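Local coordinates for sugar kinase, pfkB family (PDB 2AJR), which probably phosphorylates a sugar phosphate at the expense of ATP, as a possible 1-phosphofructokinase of the pfkB carbohydrate kinase family, at residues V150-S155 against N166-L171; V179-T184 against E189-G194. One frame throughout, in Å; residues are numbered along the deposited sequence.

Interaction 1 and interaction 2 follow one another along the chain, with centres about 7 Å apart, and each sets a strand of the large mixed sheet against the helix that comes after it. Strands 149-153 and 178-182 are parallel neighbours in that sheet, and Val-150 O and Phe-180 N probably share a hydrogen bond, 2.9 Å apart. On the helical side, Asn-166 ND2 lies 2.9 Å from Arg-190 O, a second probable hydrogen bond that ties helix 164-174 to helix 185-193. The two contacts thus lie side by side in one alpha/beta core, in consecutive strand-helix units, well away from the magnesium site.

Interaction 1 (V150-S155 against N166-L171); sequences VVISGS and NELVRL
Strand 149-153 and helix 164-174 come nearest at Ile-152 and Leu-168, whose CA atoms are 8.0 Å apart, room enough for a single layer of side chains and no backbone bond. That layer is supplied by Ile-152 on one side and by Leu-168 and Val-169 on the other. With CG1 of Ile-152 set opposite the carbonyl carbon and beside the backbone N (chi1 -62°), the longer branch runs out toward the helix, and its terminal methyl does all the touching. Ile-152 CD1 is 4.0 Å from Leu-168 CB and 4.1 Å from Val-169 CG2, so it rests between two consecutive helix residues, meeting both obliquely.

The two helix residues contribute unequally. Leu-168, whose CB points toward the strand, offers the root of its side chain, CB; the forked end turns aside from the isoleucine methyl, and the side chain also packs on Phe-136 of helix 130-144. Val-169 sits a step round the helix and offers one methyl, while its side chain also reaches Val-181 on the next strand. All three residues are buried, and the contact is purely apolar; about 119 Å² of surface is buried between the two segments, both sides summed.

Backbone bonds run within the helix (Arg-170 N to Asn-166 O, 2.9 Å) and from strand to strand, where Ile-152 is hydrogen-bonded to Phe-180. Leu-168 O also takes part in a hydrogen bond with Tyr-140 OH, which joins helix 164-174 to helix 130-144. This is the first half of a beta-alpha-beta crossover, strand 149-153 to helix 164-174 to parallel strand 178-182, the repeating element of the alpha/beta core in the ribokinase-like fold.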
loop_
_atom_site.group_PDB
_atom_site.type_symbol
_atom_site.label_atom_id
_atom_site.label_comp_id
_atom_site.label_asym_id
_atom_site.label_seq_id
_atom_site.Cartn_x
_atom_site.Cartn_y
_atom_site.Cartn_z
ATOM N N VAL A 150 -7.906 -26.232 -17.345
ATOM C CA VAL A 150 -7.418 -24.859 -17.213
ATOM C C VAL A 150 -8.410 -23.983 -16.443
ATOM O O VAL A 150 -9.629 -24.160 -16.557
ATOM C CB VAL A 150 -7.160 -24.226 -18.607
ATOM C CG1 VAL A 150 -8.476 -23.987 -19.348
ATOM C CG2 VAL A 150 -6.385 -22.927 -18.487
ATOM N N VAL A 151 -7.868 -23.041 -15.665
ATOM C CA VAL A 151 -8.657 -22.079 -14.909
ATOM C C VAL A 151 -8.269 -20.687 -15.334
ATOM O O VAL A 151 -7.109 -20.304 -15.183
ATOM C CB VAL A 151 -8.392 -22.169 -13.410
ATOM C CG1 VAL A 151 -9.189 -21.087 -12.672
ATOM C CG2 VAL A 151 -8.701 -23.571 -12.901
ATOM N N ILE A 152 -9.234 -19.941 -15.868
ATOM C CA ILE A 152 -9.010 -18.578 -16.320
ATOM C C ILE A 152 -9.878 -17.677 -15.468
ATOM O O ILE A 152 -11.094 -17.681 -15.609
ATOM C CB ILE A 152 -9.419 -18.377 -17.782
ATOM C CG1 ILE A 152 -8.592 -19.270 -18.703
ATOM C CG2 ILE A 152 -9.231 -16.918 -18.160
ATOM C CD1 ILE A 152 -9.381 -19.837 -19.861
ATOM N N SER A 153 -9.271 -16.906 -14.572
ATOM C CA SER A 153 -10.075 -16.074 -13.692
ATOM C C SER A 153 -9.447 -14.727 -13.374
ATOM O O SER A 153 -8.233 -14.544 -13.476
ATOM C CB SER A 153 -10.435 -16.837 -12.416
ATOM O OG SER A 153 -9.278 -17.180 -11.702
ATOM N N GLY A 154 -10.317 -13.780 -13.031
ATOM C CA GLY A 154 -9.905 -12.466 -12.593
ATOM C C GLY A 154 -9.778 -11.485 -13.735
ATOM O O GLY A 154 -9.997 -11.814 -14.890
ATOM N N SER A 155 -9.361 -10.283 -13.388
ATOM C CA SER A 155 -9.301 -9.191 -14.327
ATOM C C SER A 155 -8.161 -9.286 -15.344
ATOM O O SER A 155 -7.233 -10.068 -15.200
ATOM C CB SER A 155 -9.152 -7.880 -13.546
ATOM O OG SER A 155 -7.934 -7.877 -12.793
ATOM N N ASN A 166 -11.771 -14.880 -24.753
ATOM C CA ASN A 166 -12.412 -15.728 -25.721
ATOM C C ASN A 166 -11.346 -16.611 -26.365
ATOM O O ASN A 166 -11.519 -17.816 -26.456
ATOM C CB ASN A 166 -13.156 -14.884 -26.760
ATOM C CG ASN A 166 -14.010 -15.711 -27.666
ATOM O OD1 ASN A 166 -13.509 -16.473 -28.488
ATOM N ND2 ASN A 166 -15.320 -15.579 -27.516
ATOM N N GLU A 167 -10.227 -16.020 -26.778
ATOM C CA GLU A 167 -9.202 -16.799 -27.472
ATOM C C GLU A 167 -8.678 -17.886 -26.545
ATOM O O GLU A 167 -8.432 -18.997 -26.985
ATOM C CB GLU A 167 -8.056 -15.920 -27.999
ATOM C CG GLU A 167 -7.185 -16.584 -29.076
ATOM N N LEU A 168 -8.543 -17.571 -25.263
ATOM C CA LEU A 168 -7.984 -18.516 -24.294
ATOM C C LEU A 168 -8.872 -19.727 -24.081
ATOM O O LEU A 168 -8.373 -20.850 -23.956
ATOM C CB LEU A 168 -7.751 -17.835 -22.943
ATOM C CG LEU A 168 -6.620 -16.809 -22.969
ATOM C CD1 LEU A 168 -6.561 -16.051 -21.658
ATOM C CD2 LEU A 168 -5.295 -17.484 -23.287
ATOM N N VAL A 169 -10.179 -19.491 -24.010
ATOM C CA VAL A 169 -11.154 -20.574 -23.871
ATOM C C VAL A 169 -11.162 -21.408 -25.145
ATOM O O VAL A 169 -11.237 -22.640 -25.107
ATOM C CB VAL A 169 -12.575 -20.020 -23.611
ATOM C CG1 VAL A 169 -13.632 -21.110 -23.774
ATOM C CG2 VAL A 169 -12.657 -19.367 -22.225
ATOM N N ARG A 170 -11.069 -20.716 -26.273
ATOM C CA ARG A 170 -11.176 -21.350 -27.570
ATOM C C ARG A 170 -10.006 -22.298 -27.793
ATOM O O ARG A 170 -10.188 -23.459 -28.147
ATOM C CB ARG A 170 -11.229 -20.281 -28.666
ATOM C CG ARG A 170 -11.870 -20.759 -29.968
ATOM C CD ARG A 170 -11.370 -19.936 -31.142
ATOM N NE ARG A 170 -9.949 -20.199 -31.371
ATOM C CZ ARG A 170 -9.148 -19.469 -32.139
ATOM N NH1 ARG A 170 -9.606 -18.399 -32.781
ATOM N NH2 ARG A 170 -7.872 -19.812 -32.266
ATOM N N LEU A 171 -8.801 -21.789 -27.581
ATOM C CA LEU A 171 -7.602 -22.596 -27.701
ATOM C C LEU A 171 -7.672 -23.825 -26.792
ATOM O O LEU A 171 -7.375 -24.939 -27.232
ATOM C CB LEU A 171 -6.379 -21.751 -27.359
ATOM C CG LEU A 171 -6.040 -20.653 -28.371
ATOM C CD1 LEU A 171 -5.204 -19.545 -27.724
ATOM C CD2 LEU A 171 -5.315 -21.262 -29.552
#

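Interaction 2 (V179-T184 against E189-G194); sequences VFVEQT and ERIYEG
Ile-191 reaches Val-181 and Gln-183 through an extended side chain: CG1 lies beside the backbone N (chi1 -72°), and CD1 continues nearly straight beyond it (chi2 166°). This brings the terminal methyl out from helix 185-193 to help span the 9.6 Å between the CA atoms of Val-181 and Ile-191. Val-181 meets it with the methyl that stands opposite its own backbone N (chi1 172°). The two side chains meet tip to tip, Val-181 CG1 to Ile-191 CD1 at 3.9 Å.

Gln-183 comes to the same methyl from another direction, crossing the isoleucine at about a right angle. Its OE1 is 3.3 Å from Ile-191 CD1, close packing of an amide oxygen on a methyl. The other end of the amide, NE2, is hydrogen-bonded to Gly-154 O, which helps fix how the group is turned and leaves the oxygen on the isoleucine side. Ile-191 carries the helix side of the contact alone within touching distance, burying 51 Å² against residues 179-184.

Around the contact, Pro-198, in the loop leading to strand 200-201, packs on both Val-181 and Ile-191, while Cys-165 of helix 164-174 touches Gln-183 and Ile-191. Strand 178-182 itself lies between strands 149-153 and 200-201 in the large mixed sheet, and Phe-180 and Glu-182 pack on helix 271-286.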
loop_
_atom_site.group_PDB
_atom_site.type_symbol
_atom_site.label_atom_id
_atom_site.label_comp_id
_atom_site.label_asym_id
_atom_site.label_seq_id
_atom_site.Cartn_x
_atom_site.Cartn_y
_atom_site.Cartn_z
ATOM N N VAL A 179 -12.375 -26.532 -19.140
ATOM C CA VAL A 179 -12.184 -25.117 -18.807
ATOM C C VAL A 179 -13.097 -24.638 -17.693
ATOM O O VAL A 179 -14.304 -24.796 -17.789
ATOM C CB VAL A 179 -12.475 -24.206 -20.032
ATOM C CG1 VAL A 179 -12.641 -22.751 -19.581
ATOM C CG2 VAL A 179 -11.393 -24.352 -21.104
ATOM N N PHE A 180 -12.502 -24.035 -16.661
ATOM C CA PHE A 180 -13.225 -23.292 -15.600
ATOM C C PHE A 180 -12.990 -21.796 -15.803
ATOM O O PHE A 180 -11.835 -21.389 -15.974
ATOM C CB PHE A 180 -12.659 -23.616 -14.214
ATOM C CG PHE A 180 -12.808 -25.044 -13.793
ATOM C CD1 PHE A 180 -11.958 -26.024 -14.296
ATOM C CD2 PHE A 180 -13.766 -25.407 -12.849
ATOM C CE1 PHE A 180 -12.077 -27.354 -13.883
ATOM C CE2 PHE A 180 -13.885 -26.734 -12.427
ATOM C CZ PHE A 180 -13.039 -27.709 -12.949
ATOM N N VAL A 181 -14.040 -20.973 -15.752
ATOM C CA VAL A 181 -13.851 -19.519 -15.781
ATOM C C VAL A 181 -14.570 -18.820 -14.637
ATOM O O VAL A 181 -15.724 -19.122 -14.360
ATOM C CB VAL A 181 -14.333 -18.905 -17.107
ATOM C CG1 VAL A 181 -14.313 -17.394 -17.013
ATOM C CG2 VAL A 181 -13.473 -19.379 -18.267
ATOM N N GLU A 182 -13.879 -17.891 -13.976
ATOM C CA GLU A 182 -14.511 -16.940 -13.040
ATOM C C GLU A 182 -14.139 -15.508 -13.443
ATOM O O GLU A 182 -13.026 -15.074 -13.194
ATOM C CB GLU A 182 -14.120 -17.215 -11.563
ATOM C CG GLU A 182 -14.807 -16.243 -10.544
ATOM C CD GLU A 182 -14.370 -16.419 -9.070
ATOM O OE1 GLU A 182 -13.220 -16.848 -8.797
ATOM O OE2 GLU A 182 -15.197 -16.115 -8.179
ATOM N N GLN A 183 -15.056 -14.775 -14.067
ATOM C CA GLN A 183 -14.777 -13.401 -14.501
ATOM C C GLN A 183 -16.015 -12.538 -14.432
ATOM O O GLN A 183 -17.113 -13.047 -14.336
ATOM C CB GLN A 183 -14.214 -13.385 -15.922
ATOM C CG GLN A 183 -12.813 -13.977 -15.981
ATOM C CD GLN A 183 -12.113 -13.825 -17.332
ATOM O OE1 GLN A 183 -12.649 -14.197 -18.370
ATOM N NE2 GLN A 183 -10.881 -13.310 -17.306
ATOM N N THR A 184 -15.823 -11.227 -14.497
ATOM C CA THR A 184 -16.916 -10.274 -14.441
ATOM C C THR A 184 -17.768 -10.364 -15.719
ATOM O O THR A 184 -17.307 -10.871 -16.753
ATOM C CB THR A 184 -16.395 -8.823 -14.246
ATOM O OG1 THR A 184 -15.632 -8.421 -15.395
ATOM C CG2 THR A 184 -15.528 -8.715 -12.967
ATOM N N GLU A 189 -19.312 -11.833 -21.220
ATOM C CA GLU A 189 -20.013 -11.445 -22.456
ATOM C C GLU A 189 -19.123 -11.711 -23.691
ATOM O O GLU A 189 -19.546 -12.214 -24.730
ATOM C CB GLU A 189 -20.338 -9.942 -22.379
ATOM C CG GLU A 189 -21.730 -9.558 -22.834
ATOM C CD GLU A 189 -22.693 -9.319 -21.684
ATOM O OE1 GLU A 189 -22.370 -8.498 -20.791
ATOM O OE2 GLU A 189 -23.784 -9.931 -21.695
ATOM N N ARG A 190 -17.857 -11.370 -23.537
ATOM C CA ARG A 190 -16.888 -11.453 -24.613
ATOM C C ARG A 190 -16.559 -12.925 -24.910
ATOM O O ARG A 190 -16.415 -13.318 -26.070
ATOM C CB ARG A 190 -15.669 -10.656 -24.165
ATOM C CG ARG A 190 -15.049 -9.724 -25.129
ATOM C CD ARG A 190 -15.975 -8.989 -26.088
ATOM N NE ARG A 190 -15.279 -9.011 -27.377
ATOM C CZ ARG A 190 -14.221 -8.259 -27.681
ATOM N NH1 ARG A 190 -13.759 -7.354 -26.824
ATOM N NH2 ARG A 190 -13.639 -8.387 -28.868
ATOM N N ILE A 191 -16.511 -13.739 -23.852
ATOM C CA ILE A 191 -16.348 -15.196 -23.965
ATOM C C ILE A 191 -17.569 -15.876 -24.594
ATOM O O ILE A 191 -17.431 -16.722 -25.474
ATOM C CB ILE A 191 -16.091 -15.839 -22.576
ATOM C CG1 ILE A 191 -14.680 -15.491 -22.086
ATOM C CG2 ILE A 191 -16.309 -17.364 -22.614
ATOM C CD1 ILE A 191 -14.443 -15.786 -20.598
ATOM N N TYR A 192 -18.759 -15.516 -24.143
ATOM C CA TYR A 192 -19.984 -16.158 -24.660
ATOM C C TYR A 192 -20.370 -15.698 -26.071
ATOM O O TYR A 192 -21.312 -16.235 -26.642
ATOM C CB TYR A 192 -21.150 -16.068 -23.658
ATOM C CG TYR A 192 -20.970 -17.092 -22.563
ATOM C CD1 TYR A 192 -20.159 -16.816 -21.466
ATOM C CD2 TYR A 192 -21.540 -18.353 -22.650
ATOM C CE1 TYR A 192 -19.934 -17.758 -20.472
ATOM C CE2 TYR A 192 -21.328 -19.315 -21.646
ATOM C CZ TYR A 192 -20.516 -19.003 -20.561
ATOM O OH TYR A 192 -20.274 -19.903 -19.549
ATOM N N GLU A 193 -19.650 -14.714 -26.618
ATOM C CA GLU A 193 -19.638 -14.472 -28.061
ATOM C C GLU A 193 -19.104 -15.724 -28.752
ATOM O O GLU A 193 -19.777 -16.367 -29.513
ATOM C CB GLU A 193 -18.712 -13.291 -28.465
ATOM C CG GLU A 193 -19.119 -11.865 -28.040
ATOM C CD GLU A 193 -18.189 -10.758 -28.606
ATOM O OE1 GLU A 193 -17.312 -11.044 -29.446
ATOM O OE2 GLU A 193 -18.338 -9.579 -28.215
ATOM N N GLY A 194 -17.862 -16.068 -28.442
ATOM C CA GLY A 194 -17.012 -16.857 -29.358
ATOM C C GLY A 194 -17.456 -18.289 -29.429
ATOM O O GLY A 194 -18.224 -18.739 -28.566
#